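Local coordinates for protein beta-hydroxyacid dehydrogenase, 3-hydroxyisobutyrate dehydrogenase (Saccharomonospora xinjiangensis XJ-54, PDB 6GRL) that probably acts as an imine reductase, an NADP-dependent oxidoreductase that reduces imines and carries out reductive amination with S selectivity, at residues A[34-39]-A[57-62]; A[43-48]-A[74-79]; A[119-124]-A[177-182]. All blocks are in the same frame, centred on the assembly; numbering follows the deposited sequence. Where two conformers were deposited one is given.

Contact 1 of 3, residues A[34-39]-A[57-62]; sequences AIARAF and RPLVEA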
ATOM      1  N   ALA A  34      -2.566  -4.629 -17.777  1.00 12.46           N
ATOM      2  CA  ALA A  34      -3.835  -5.034 -17.182  1.00 12.54           C
ATOM      3  C   ALA A  34      -4.749  -3.837 -16.961  1.00 13.70           C
ATOM      4  O   ALA A  34      -5.971  -3.943 -17.117  1.00 16.12           O
ATOM      5  CB  ALA A  34      -3.587  -5.771 -15.865  1.00 15.67           C
ATOM      6  N   ILE A  35      -4.174  -2.689 -16.600  1.00 10.94           N
ATOM      7  CA  ILE A  35      -4.970  -1.479 -16.433  1.00 11.56           C
ATOM      8  C   ILE A  35      -5.504  -1.006 -17.780  1.00 12.03           C
ATOM      9  O   ILE A  35      -6.685  -0.663 -17.913  1.00 12.15           O
ATOM     10  CB  ILE A  35      -4.139  -0.390 -15.732  1.00 11.70           C
ATOM     11  CG1 ILE A  35      -3.918  -0.769 -14.266  1.00 17.24           C
ATOM     12  CG2 ILE A  35      -4.815   0.969 -15.850  1.00 13.39           C
ATOM     13  CD1 ILE A  35      -2.793  -0.019 -13.603  1.00 19.18           C
ATOM     14  N   ALA A  36      -4.642  -0.983 -18.800  1.00 11.08           N
ATOM     15  CA  ALA A  36      -5.087  -0.590 -20.132  1.00 12.97           C
ATOM     16  C   ALA A  36      -6.167  -1.530 -20.651  1.00 13.03           C
ATOM     17  O   ALA A  36      -7.150  -1.083 -21.255  1.00 12.76           O
ATOM     18  CB  ALA A  36      -3.900  -0.550 -21.094  1.00 12.48           C
ATOM     19  N   ARG A  37      -6.004  -2.837 -20.419  1.00 12.80           N
ATOM     20  CA  ARG A  37      -7.020  -3.802 -20.830  1.00 14.35           C
ATOM     21  C   ARG A  37      -8.359  -3.507 -20.169  1.00 14.06           C
ATOM     22  O   ARG A  37      -9.408  -3.558 -20.822  1.00 16.90           O
ATOM     23  CB  ARG A  37      -6.570  -5.223 -20.493  1.00 18.14           C
ATOM     24  CG  ARG A  37      -5.622  -5.848 -21.498  1.00 21.00           C
ATOM     25  CD  ARG A  37      -5.587  -7.363 -21.342  1.00 24.52           C
ATOM     26  NE  ARG A  37      -5.235  -7.762 -19.982  1.00 27.08           N
ATOM     27  CZ  ARG A  37      -3.988  -7.931 -19.553  1.00 26.41           C
ATOM     28  NH1 ARG A  37      -2.969  -7.737 -20.378  1.00 28.52           N
ATOM     29  NH2 ARG A  37      -3.759  -8.294 -18.298  1.00 25.65           N
ATOM     30  N   ALA A  38      -8.343  -3.198 -18.870  1.00 14.23           N
ATOM     31  CA  ALA A  38      -9.587  -2.927 -18.159  1.00 15.28           C
ATOM     32  C   ALA A  38     -10.312  -1.727 -18.753  1.00 16.10           C
ATOM     33  O   ALA A  38     -11.541  -1.743 -18.896  1.00 18.99           O
ATOM     34  CB  ALA A  38      -9.306  -2.704 -16.673  1.00 15.92           C
ATOM     35  N   PHE A  39      -9.569  -0.680 -19.116  1.00 14.38           N
ATOM     36  CA  PHE A  39     -10.193   0.493 -19.720  1.00 14.33           C
ATOM     37  C   PHE A  39     -10.721   0.180 -21.115  1.00 12.72           C
ATOM     38  O   PHE A  39     -11.812   0.629 -21.486  1.00 14.47           O
ATOM     39  CB  PHE A  39      -9.200   1.654 -19.761  1.00 12.56           C
ATOM     40  CG  PHE A  39      -8.956   2.289 -18.419  1.00 13.39           C
ATOM     41  CD1 PHE A  39      -9.997   2.474 -17.524  1.00 17.48           C
ATOM     42  CD2 PHE A  39      -7.683   2.697 -18.052  1.00 13.59           C
ATOM     43  CE1 PHE A  39      -9.775   3.059 -16.289  1.00 17.67           C
ATOM     44  CE2 PHE A  39      -7.454   3.282 -16.818  1.00 15.34           C
ATOM     45  CZ  PHE A  39      -8.502   3.462 -15.937  1.00 17.80           C
ATOM     46  N   ARG A  57       1.317  -3.934 -29.041  1.00 19.62           N
ATOM     47  CA  ARG A  57       0.589  -4.740 -30.021  1.00 21.30           C
ATOM     48  C   ARG A  57      -0.572  -5.524 -29.423  1.00 21.40           C
ATOM     49  O   ARG A  57      -1.666  -5.498 -30.012  1.00 21.90           O
ATOM     50  CB  ARG A  57       1.568  -5.663 -30.754  1.00 23.27           C
ATOM     51  CG  ARG A  57       2.598  -4.928 -31.594  1.00 26.71           C
ATOM     52  CD  ARG A  57       3.689  -5.869 -32.074  1.00 32.67           C
ATOM     53  NE  ARG A  57       4.708  -5.170 -32.850  1.00 37.57           N
ATOM     54  CZ  ARG A  57       5.877  -5.699 -33.195  1.00 42.35           C
ATOM     55  NH1 ARG A  57       6.178  -6.938 -32.829  1.00 42.81           N
ATOM     56  NH2 ARG A  57       6.747  -4.990 -33.903  1.00 43.96           N
ATOM     57  N   PRO A  58      -0.427  -6.238 -28.298  1.00 21.11           N
ATOM     58  CA  PRO A  58      -1.599  -6.940 -27.749  1.00 21.32           C
ATOM     59  C   PRO A  58      -2.705  -5.999 -27.308  1.00 19.95           C
ATOM     60  O   PRO A  58      -3.887  -6.345 -27.432  1.00 20.53           O
ATOM     61  CB  PRO A  58      -1.020  -7.728 -26.565  1.00 21.19           C
ATOM     62  CG  PRO A  58       0.441  -7.821 -26.841  1.00 22.92           C
ATOM     63  CD  PRO A  58       0.788  -6.534 -27.517  1.00 20.86           C
ATOM     64  N   LEU A  59      -2.357  -4.813 -26.803  1.00 18.32           N
ATOM     65  CA  LEU A  59      -3.382  -3.853 -26.407  1.00 17.22           C
ATOM     66  C   LEU A  59      -4.102  -3.283 -27.624  1.00 18.78           C
ATOM     67  O   LEU A  59      -5.320  -3.073 -27.590  1.00 19.87           O
ATOM     68  CB  LEU A  59      -2.759  -2.733 -25.575  1.00 18.11           C
ATOM     69  CG  LEU A  59      -2.752  -2.930 -24.058  1.00 19.69           C
ATOM     70  CD1 LEU A  59      -4.153  -3.248 -23.561  1.00 20.76           C
ATOM     71  CD2 LEU A  59      -1.767  -4.015 -23.647  1.00 23.16           C
ATOM     72  N   VAL A  60      -3.366  -3.032 -28.709  1.00 19.01           N
ATOM     73  CA  VAL A  60      -3.987  -2.524 -29.931  1.00 21.57           C
ATOM     74  C   VAL A  60      -4.941  -3.559 -30.514  1.00 23.33           C
ATOM     75  O   VAL A  60      -6.034  -3.220 -30.988  1.00 23.91           O
ATOM     76  CB  VAL A  60      -2.904  -2.111 -30.946  1.00 21.68           C
ATOM     77  CG1 VAL A  60      -3.522  -1.821 -32.307  1.00 24.41           C
ATOM     78  CG2 VAL A  60      -2.139  -0.899 -30.439  1.00 20.92           C
ATOM     79  N   GLU A  61      -4.551  -4.836 -30.481  1.00 21.86           N
ATOM     80  CA  GLU A  61      -5.441  -5.890 -30.958  1.00 27.49           C
ATOM     81  C   GLU A  61      -6.714  -5.962 -30.125  1.00 26.03           C
ATOM     82  O   GLU A  61      -7.783  -6.295 -30.651  1.00 27.40           O
ATOM     83  CB  GLU A  61      -4.711  -7.235 -30.944  1.00 28.26           C
ATOM     84  CG  GLU A  61      -5.592  -8.431 -31.273  1.00 33.19           C
ATOM     85  CD  GLU A  61      -6.114  -8.398 -32.696  1.00 38.95           C
ATOM     86  OE1 GLU A  61      -5.392  -7.898 -33.584  1.00 40.54           O
ATOM     87  OE2 GLU A  61      -7.248  -8.871 -32.925  1.00 40.17           O
ATOM     88  N   ALA A  62      -6.626  -5.642 -28.832  1.00 22.04           N
ATOM     89  CA  ALA A  62      -7.804  -5.653 -27.974  1.00 26.04           C
ATOM     90  C   ALA A  62      -8.720  -4.463 -28.227  1.00 27.86           C
ATOM     91  O   ALA A  62      -9.882  -4.491 -27.806  1.00 28.49           O
ATOM     92  CB  ALA A  62      -7.386  -5.683 -26.504  1.00 27.73           C
TER

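Contact 2 of 3, residues A[43-48]-A[74-79]; sequences GHRTTV and VEASRF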
ATOM      1  N   GLY A  43     -15.027   0.179 -22.760  1.00 21.58           N
ATOM      2  CA  GLY A  43     -15.455   1.069 -23.817  1.00 22.23           C
ATOM      3  C   GLY A  43     -14.694   2.370 -23.938  1.00 19.13           C
ATOM      4  O   GLY A  43     -15.030   3.184 -24.808  1.00 22.08           O
ATOM      5  N   HIS A  44     -13.684   2.599 -23.103  1.00 16.76           N
ATOM      6  CA  HIS A  44     -12.909   3.827 -23.204  1.00 15.77           C
ATOM      7  C   HIS A  44     -12.053   3.823 -24.462  1.00 15.75           C
ATOM      8  O   HIS A  44     -11.420   2.818 -24.799  1.00 16.74           O
ATOM      9  CB  HIS A  44     -11.996   3.993 -21.988  1.00 14.62           C
ATOM     10  CG  HIS A  44     -12.722   4.089 -20.685  1.00 17.89           C
ATOM     11  ND1 HIS A  44     -13.161   5.288 -20.164  1.00 19.29           N
ATOM     12  CD2 HIS A  44     -13.071   3.138 -19.786  1.00 15.55           C
ATOM     13  CE1 HIS A  44     -13.757   5.070 -19.006  1.00 20.34           C
ATOM     14  NE2 HIS A  44     -13.717   3.774 -18.754  1.00 19.84           N
ATOM     15  N   ARG A  45     -12.043   4.951 -25.166  1.00 15.52           N
ATOM     16  CA  ARG A  45     -11.074   5.168 -26.237  0.65 15.23           C
ATOM     17  C   ARG A  45      -9.700   5.269 -25.593  1.00 13.97           C
ATOM     18  O   ARG A  45      -9.313   6.322 -25.085  1.00 13.26           O
ATOM     19  CB  ARG A  45     -11.412   6.424 -27.033  0.65 18.37           C
ATOM     20  CG  ARG A  45     -10.406   6.746 -28.128  0.65 19.25           C
ATOM     21  CD  ARG A  45     -10.873   7.909 -28.989  0.65 20.95           C
ATOM     22  NE  ARG A  45     -10.775   9.187 -28.288  0.65 22.22           N
ATOM     23  CZ  ARG A  45      -9.662   9.909 -28.196  0.65 21.62           C
ATOM     24  NH1 ARG A  45      -8.541   9.481 -28.761  0.65 22.68           N
ATOM     25  NH2 ARG A  45      -9.670  11.060 -27.537  0.65 19.35           N
ATOM     26  N   THR A  46      -8.965   4.162 -25.596  1.00 13.85           N
ATOM     27  CA  THR A  46      -7.729   4.036 -24.835  1.00 12.84           C
ATOM     28  C   THR A  46      -6.515   4.176 -25.740  1.00 12.67           C
ATOM     29  O   THR A  46      -6.400   3.474 -26.752  1.00 18.33           O
ATOM     30  CB  THR A  46      -7.697   2.692 -24.107  1.00 12.98           C
ATOM     31  OG1 THR A  46      -8.898   2.544 -23.337  1.00 13.37           O
ATOM     32  CG2 THR A  46      -6.493   2.604 -23.181  1.00 12.03           C
ATOM     33  N   THR A  47      -5.615   5.083 -25.372  1.00 11.79           N
ATOM     34  CA  THR A  47      -4.353   5.286 -26.066  1.00 11.65           C
ATOM     35  C   THR A  47      -3.218   4.843 -25.156  1.00 10.97           C
ATOM     36  O   THR A  47      -3.154   5.255 -23.992  1.00 10.47           O
ATOM     37  CB  THR A  47      -4.176   6.751 -26.470  1.00 11.39           C
ATOM     38  OG1 THR A  47      -5.278   7.150 -27.295  1.00 12.63           O
ATOM     39  CG2 THR A  47      -2.872   6.942 -27.235  1.00 13.46           C
ATOM     40  N   VAL A  48      -2.331   4.000 -25.676  1.00 11.39           N
ATOM     41  CA  VAL A  48      -1.280   3.402 -24.866  1.00 11.02           C
ATOM     42  C   VAL A  48       0.083   3.788 -25.421  1.00 11.05           C
ATOM     43  O   VAL A  48       0.242   4.064 -26.615  1.00 11.69           O
ATOM     44  CB  VAL A  48      -1.417   1.864 -24.787  1.00 11.77           C
ATOM     45  CG1 VAL A  48      -2.742   1.478 -24.144  1.00 12.38           C
ATOM     46  CG2 VAL A  48      -1.283   1.237 -26.170  1.00 13.00           C
ATOM     47  N   VAL A  74      -0.296  11.666 -24.454  1.00 11.58           N
ATOM     48  CA  VAL A  74      -1.039  12.563 -23.572  1.00 10.23           C
ATOM     49  C   VAL A  74      -1.950  13.485 -24.372  1.00 12.54           C
ATOM     50  O   VAL A  74      -2.980  13.943 -23.861  1.00 12.30           O
ATOM     51  CB  VAL A  74      -0.082  13.363 -22.666  1.00 11.58           C
ATOM     52  CG1 VAL A  74       0.768  12.423 -21.821  1.00 13.03           C
ATOM     53  CG2 VAL A  74       0.791  14.304 -23.485  1.00 14.24           C
ATOM     54  N   GLU A  75      -1.606  13.769 -25.630  1.00 12.26           N
ATOM     55  CA  GLU A  75      -2.455  14.615 -26.459  1.00 13.04           C
ATOM     56  C   GLU A  75      -3.769  13.944 -26.835  1.00 15.74           C
ATOM     57  O   GLU A  75      -4.677  14.626 -27.321  1.00 17.29           O
ATOM     58  CB  GLU A  75      -1.706  15.029 -27.727  1.00 15.77           C
ATOM     59  CG  GLU A  75      -0.625  16.066 -27.486  1.00 18.56           C
ATOM     60  CD  GLU A  75       0.231  16.318 -28.711  1.00 24.22           C
ATOM     61  OE1 GLU A  75       0.067  15.598 -29.717  1.00 26.34           O
ATOM     62  OE2 GLU A  75       1.076  17.237 -28.664  1.00 28.32           O
ATOM     63  N   ALA A  76      -3.896  12.638 -26.614  1.00 11.69           N
ATOM     64  CA  ALA A  76      -5.084  11.914 -27.043  1.00 11.68           C
ATOM     65  C   ALA A  76      -6.231  11.985 -26.043  1.00 16.22           C
ATOM     66  O   ALA A  76      -7.380  11.748 -26.433  1.00 17.41           O
ATOM     67  CB  ALA A  76      -4.735  10.448 -27.305  1.00 13.48           C
ATOM     68  N   SER A  77      -5.964  12.301 -24.777  1.00 11.62           N
ATOM     69  CA  SER A  77      -6.997  12.235 -23.751  0.86  9.95           C
ATOM     70  C   SER A  77      -6.739  13.284 -22.681  1.00  9.05           C
ATOM     71  O   SER A  77      -5.615  13.762 -22.508  1.00 13.21           O
ATOM     72  CB  SER A  77      -7.062  10.846 -23.098  0.86 10.37           C
ATOM     73  OG  SER A  77      -6.559   9.835 -23.954  0.86 10.07           O
ATOM     74  N   ARG A  78      -7.804  13.622 -21.949  1.00  8.98           N
ATOM     75  CA  ARG A  78      -7.682  14.472 -20.772  1.00  8.96           C
ATOM     76  C   ARG A  78      -7.253  13.672 -19.548  1.00  7.83           C
ATOM     77  O   ARG A  78      -6.600  14.213 -18.652  1.00  9.49           O
ATOM     78  CB  ARG A  78      -9.015  15.178 -20.497  1.00 13.88           C
ATOM     79  CG  ARG A  78      -9.074  15.930 -19.174  1.00 16.60           C
ATOM     80  CD  ARG A  78     -10.425  16.588 -18.962  1.00 22.49           C
ATOM     81  NE  ARG A  78     -10.427  17.451 -17.785  1.00 28.06           N
ATOM     82  CZ  ARG A  78     -10.986  17.134 -16.621  1.00 30.11           C
ATOM     83  NH1 ARG A  78     -11.598  15.967 -16.470  1.00 33.23           N
ATOM     84  NH2 ARG A  78     -10.935  17.988 -15.608  1.00 31.74           N
ATOM     85  N   PHE A  79      -7.595  12.386 -19.511  1.00  8.10           N
ATOM     86  CA  PHE A  79      -7.335  11.508 -18.376  1.00 10.05           C
ATOM     87  C   PHE A  79      -6.099  10.669 -18.688  1.00  8.92           C
ATOM     88  O   PHE A  79      -6.122   9.843 -19.607  1.00 12.76           O
ATOM     89  CB  PHE A  79      -8.559  10.630 -18.119  1.00  9.16           C
ATOM     90  CG  PHE A  79      -8.564   9.947 -16.783  1.00 13.18           C
ATOM     91  CD1 PHE A  79      -8.864  10.653 -15.630  1.00 17.31           C
ATOM     92  CD2 PHE A  79      -8.299   8.592 -16.686  1.00 14.44           C
ATOM     93  CE1 PHE A  79      -8.883  10.020 -14.401  1.00 20.50           C
ATOM     94  CE2 PHE A  79      -8.318   7.953 -15.460  1.00 15.06           C
ATOM     95  CZ  PHE A  79      -8.609   8.669 -14.316  1.00 17.94           C
TER
HETATM   96  O   HOH W   1      -7.407   8.137 -25.918  1.00 13.47           O

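Contact 3 of 3, residues A[119-124]-A[177-182]; sequences SNERWA and EDAGLA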
ATOM      1  N   SER A 119       5.914  15.700  -4.698  1.00 12.31           N
ATOM      2  CA  SER A 119       6.637  16.409  -5.748  0.57 13.68           C
ATOM      3  C   SER A 119       5.912  16.301  -7.083  1.00 10.90           C
ATOM      4  O   SER A 119       5.847  17.275  -7.842  1.00 12.97           O
ATOM      5  CB  SER A 119       8.061  15.869  -5.865  0.57 14.94           C
ATOM      6  OG  SER A 119       8.714  16.400  -7.005  0.57 16.07           O
ATOM      7  N   ASN A 120       5.356  15.122  -7.385  1.00 11.50           N
ATOM      8  CA  ASN A 120       4.606  14.947  -8.625  1.00  8.95           C
ATOM      9  C   ASN A 120       3.401  15.878  -8.676  1.00 10.30           C
ATOM     10  O   ASN A 120       3.076  16.428  -9.735  1.00  9.44           O
ATOM     11  CB  ASN A 120       4.151  13.493  -8.770  1.00  9.33           C
ATOM     12  CG  ASN A 120       5.304  12.529  -8.950  1.00 11.82           C
ATOM     13  OD1 ASN A 120       6.404  12.921  -9.334  1.00 16.56           O
ATOM     14  ND2 ASN A 120       5.052  11.253  -8.684  1.00 15.20           N
ATOM     15  N   GLU A 121       2.719  16.055  -7.540  1.00  9.44           N
ATOM     16  CA  GLU A 121       1.567  16.950  -7.497  1.00  8.64           C
ATOM     17  C   GLU A 121       1.967  18.381  -7.824  1.00  9.03           C
ATOM     18  O   GLU A 121       1.269  19.072  -8.576  1.00  9.67           O
ATOM     19  CB  GLU A 121       0.905  16.890  -6.122  1.00  9.32           C
ATOM     20  CG  GLU A 121      -0.514  17.428  -6.111  1.00 16.07           C
ATOM     21  CD  GLU A 121      -1.024  17.713  -4.712  1.00 20.03           C
ATOM     22  OE1 GLU A 121      -0.214  18.108  -3.844  1.00 21.76           O
ATOM     23  OE2 GLU A 121      -2.235  17.526  -4.479  1.00 23.07           O
ATOM     24  N   ARG A 122       3.084  18.847  -7.258  1.00  9.88           N
ATOM     25  CA  ARG A 122       3.555  20.193  -7.560  1.00 10.51           C
ATOM     26  C   ARG A 122       3.945  20.316  -9.026  1.00 10.38           C
ATOM     27  O   ARG A 122       3.649  21.326  -9.673  1.00 11.02           O
ATOM     28  CB  ARG A 122       4.733  20.553  -6.654  1.00 14.56           C
ATOM     29  CG  ARG A 122       4.354  20.782  -5.197  1.00 18.17           C
ATOM     30  CD  ARG A 122       5.517  21.363  -4.405  1.00 22.45           C
ATOM     31  NE  ARG A 122       6.661  20.455  -4.363  1.00 23.26           N
ATOM     32  CZ  ARG A 122       6.847  19.526  -3.430  1.00 28.73           C
ATOM     33  NH1 ARG A 122       5.962  19.375  -2.453  1.00 28.22           N
ATOM     34  NH2 ARG A 122       7.919  18.747  -3.473  1.00 29.80           N
ATOM     35  N   TRP A 123       4.602  19.286  -9.567  1.00  9.71           N
ATOM     36  CA  TRP A 123       4.968  19.282 -10.980  1.00  9.42           C
ATOM     37  C   TRP A 123       3.738  19.411 -11.869  1.00  8.75           C
ATOM     38  O   TRP A 123       3.738  20.177 -12.841  1.00  9.89           O
ATOM     39  CB  TRP A 123       5.736  17.999 -11.300  1.00  9.43           C
ATOM     40  CG  TRP A 123       6.285  17.908 -12.695  1.00  9.67           C
ATOM     41  CD1 TRP A 123       7.530  18.283 -13.112  1.00 12.17           C
ATOM     42  CD2 TRP A 123       5.617  17.383 -13.851  1.00  9.86           C
ATOM     43  NE1 TRP A 123       7.675  18.034 -14.456  1.00 13.74           N
ATOM     44  CE2 TRP A 123       6.516  17.482 -14.932  1.00 10.52           C
ATOM     45  CE3 TRP A 123       4.346  16.846 -14.076  1.00  9.51           C
ATOM     46  CZ2 TRP A 123       6.184  17.063 -16.219  1.00 10.93           C
ATOM     47  CZ3 TRP A 123       4.020  16.429 -15.355  1.00  8.28           C
ATOM     48  CH2 TRP A 123       4.935  16.541 -16.409  1.00 10.30           C
ATOM     49  N   ALA A 124       2.674  18.675 -11.546  1.00  8.05           N
ATOM     50  CA  ALA A 124       1.451  18.753 -12.333  1.00  7.62           C
ATOM     51  C   ALA A 124       0.766  20.104 -12.162  1.00  8.23           C
ATOM     52  O   ALA A 124       0.253  20.671 -13.133  1.00  9.70           O
ATOM     53  CB  ALA A 124       0.506  17.617 -11.943  1.00 10.24           C
ATOM     54  N   GLU A 177      -6.247  14.832   1.269  1.00 24.28           N
ATOM     55  CA  GLU A 177      -5.749  15.820   0.317  1.00 23.53           C
ATOM     56  C   GLU A 177      -4.241  15.723   0.129  1.00 21.04           C
ATOM     57  O   GLU A 177      -3.741  15.978  -0.973  1.00 19.06           O
ATOM     58  CB  GLU A 177      -6.130  17.227   0.777  1.00 29.99           C
ATOM     59  CG  GLU A 177      -7.622  17.449   0.945  1.00 37.19           C
ATOM     60  CD  GLU A 177      -8.278  17.961  -0.320  1.00 42.42           C
ATOM     61  OE1 GLU A 177      -7.550  18.248  -1.294  1.00 41.69           O
ATOM     62  OE2 GLU A 177      -9.521  18.083  -0.340  1.00 46.14           O
ATOM     63  N   ASP A 178      -3.507  15.385   1.186  1.00 18.34           N
ATOM     64  CA  ASP A 178      -2.065  15.205   1.087  1.00 15.99           C
ATOM     65  C   ASP A 178      -1.748  14.149   0.037  1.00 15.26           C
ATOM     66  O   ASP A 178      -2.100  12.977   0.198  1.00 13.53           O
ATOM     67  CB  ASP A 178      -1.502  14.807   2.454  1.00 18.04           C
ATOM     68  CG  ASP A 178       0.012  14.632   2.454  1.00 19.36           C
ATOM     69  OD1 ASP A 178       0.663  14.837   1.408  1.00 19.56           O
ATOM     70  OD2 ASP A 178       0.555  14.282   3.524  1.00 23.32           O
ATOM     71  N   ALA A 179      -1.084  14.572  -1.040  1.00 15.70           N
ATOM     72  CA  ALA A 179      -0.839  13.682  -2.169  1.00 11.30           C
ATOM     73  C   ALA A 179      -0.016  12.458  -1.789  1.00 11.27           C
ATOM     74  O   ALA A 179      -0.088  11.442  -2.488  1.00 13.77           O
ATOM     75  CB  ALA A 179      -0.142  14.442  -3.298  1.00 12.78           C
ATOM     76  N   GLY A 180       0.750  12.524  -0.706  1.00 12.16           N
ATOM     77  CA  GLY A 180       1.563  11.401  -0.289  1.00 11.60           C
ATOM     78  C   GLY A 180       0.883  10.374   0.588  1.00 13.82           C
ATOM     79  O   GLY A 180       1.526   9.393   0.973  1.00 15.82           O
ATOM     80  N   LEU A 181      -0.404  10.550   0.905  1.00 13.53           N
ATOM     81  CA  LEU A 181      -1.050   9.674   1.879  1.00 15.10           C
ATOM     82  C   LEU A 181      -1.235   8.256   1.353  1.00 15.98           C
ATOM     83  O   LEU A 181      -1.158   7.298   2.133  1.00 14.77           O
ATOM     84  CB  LEU A 181      -2.398  10.258   2.302  1.00 16.87           C
ATOM     85  CG  LEU A 181      -2.319  11.425   3.286  1.00 20.35           C
ATOM     86  CD1 LEU A 181      -3.699  12.008   3.548  1.00 20.99           C
ATOM     87  CD2 LEU A 181      -1.657  10.992   4.583  1.00 23.89           C
ATOM     88  N   ALA A 182      -1.493   8.093   0.053  1.00 14.25           N
ATOM     89  CA  ALA A 182      -1.618   6.749  -0.502  1.00 14.56           C
ATOM     90  C   ALA A 182      -0.295   6.001  -0.412  1.00 13.94           C
ATOM     91  O   ALA A 182      -0.270   4.795  -0.132  1.00 14.04           O
ATOM     92  CB  ALA A 182      -2.105   6.814  -1.950  1.00 15.23           C
TER
HETATM   93  O   HOH W   2      -0.272  17.451  -1.276  1.00 24.62           O

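Contact 1 of 3, residues A[34-39]-A[57-62]
The backbone bond from Ala38 N to Ala34 O, 3.0 Å long, belongs to the helix whose Ala36 and Arg37 meet Leu59; Glu61 N to Arg57 O, at the same length, is its counterpart in the facing helix. What joins the helices is one leucine branch. Leu59 CD1 comes up against the methyl of Ala36, with Leu59 CD1 to Ala36 CB at 3.7 Å, and against the CG methylene of Arg37, with Leu59 CD1 to Arg37 CG at 3.6 Å. The Leu59 and Arg37 side chains cross at about a right angle, and Leu59 CG also settles near Ala36 CB at 4.0 Å. The first torsion of Leu59, chi1 -92°, is well off the staggered position, and this turn carries CD1 over to the facing helix although the side chain does not start out straight at it. Arg37 gives only the aliphatic part of its chain. A bend at chi3 (-56°) folds the guanidinium back along its own helix, where Ala34 CA lies 3.4 Å above its plane near the rim, so the charge stays apart from the leucine. Helix 30-41 follows the glycine-rich turn expected of a Rossmann-type dinucleotide-binding domain. Ala36 also faces the sheet, its methyl touching Val25 of strand 23-26 and Val48 of strand 46-49. Helix 57-62, which follows strand 46-49 in the chain, thus packs beside helix 30-41, with Leu59 reaching across to it.

Contact 2 of 3, residues A[43-48]-A[74-79]
In the Rossmann-type sheet, Thr47 of strand 46-49 and Arg45 just before it meet Ala76 in the type I turn from Val74 to Ser77 that leads from helix 70-74 towards strand 79-82. In the sheet, strand 23-26 runs between strands 46-49 and 79-82, so this contact spans that middle strand at its beginning, where Thr24 touches both Thr47 and Ala76. The packing is small: the Ala76 methyl lies over the Thr47 branch, closest to its hydroxyl oxygen, with Ala76 CB 3.3 Å from Thr47 OG1, 3.8 Å from Thr47 CB and 4.0 Å from Thr47 CG2. With OG1 placed beside the backbone N (chi1 -58°), the threonine presents both its hydroxyl and its methyl to the turn. A polar link lies further out. The Arg45 chain bends at chi3 (73°) and brings its guanidinium round, and in the conformer described Arg45 NH2 gives a hydrogen bond to Ala76 O at 2.6 Å. The donor stands almost in line with the C=O bond, while the oxygen is tilted somewhat from the guanidinium plane and the N-H points at it rather obliquely. Because Arg45 was modelled in two conformers and the bond is short, this link is best taken as partly occupied and doubtful in detail. The hydroxyl of Ser77, also modelled twice, has its main protein partner in Thr24 OG1. A water knits the remaining polar atoms together, resting over one face of the Arg45 guanidinium near its rim: it donates to Arg45 O at 2.8 Å and is hydrogen-bonded to Thr47 OG1 and Ser77 OG, each 2.7 Å away.

Contact 3 of 3, residues A[119-124]-A[177-182]
Van der Waals packing between Glu121 and Ala179 carries the direct contact. The methyl of Ala179 lies alongside the glutamate chain: Ala179 CB is 3.7 Å from Glu121 CD and 3.9 Å from Glu121 CB, equally close to Glu121 OE1 as to CD and slightly farther from OE2. CG of Glu121 stands opposite the backbone N (chi1 -162°) and the chain then runs on extended, which sets the carboxylate beside the methyl. The polar link goes through water. One molecule donates to Glu121 OE1 at 2.7 Å and accepts from Ala179 N at 3.0 Å, tying helix 114-126 of the Rossmann-type domain to the turn that opens the long helix 181-209 of the C-terminal domain. That turn, type I from Asp178 to Leu181, is held by a capping bond: Gly180 N donates to Asp178 OD1 at 3.1 Å, nearly straight (165°) but from above the carboxylate plane. Charges are arranged around this core. Asp178 OD1 also has a salt bridge with Arg118, Glu177 pairs with Arg156, and Glu121 has a long, weak ion pair with Arg125. Replacing Glu121 by an alanine here would probably cost the Ala179 methyl most of its packing, that against CG and the carboxylate, and leave the bridging water without its acceptor on the helix. Glu121 OE2 and Glu177 OE1, both probably negative, remain 6.2 Å apart.

From the N terminus, helix 30-41 brings in 34-39, and strand 46-49 follows at once with 43-48. Contact 1 closes first, when 57-62 comes back to 34-39 after 17 residues. Contact 2 closes later, when 74-79 reaches 43-48 across 25 residues, so the two cross rather than nest. They touch directly, Ala36 CB against Val48 CG1, and together they tie helix 30-41 to helix 57-62 and strand 46-49 to the turn before strand 79-82. Contact 3 comes in series after both, about 14 Å from contact 1 and 8 Å from contact 2 at nearest atoms. Its 52-residue loop links helix 114-126 to the start of the long helix 181-209.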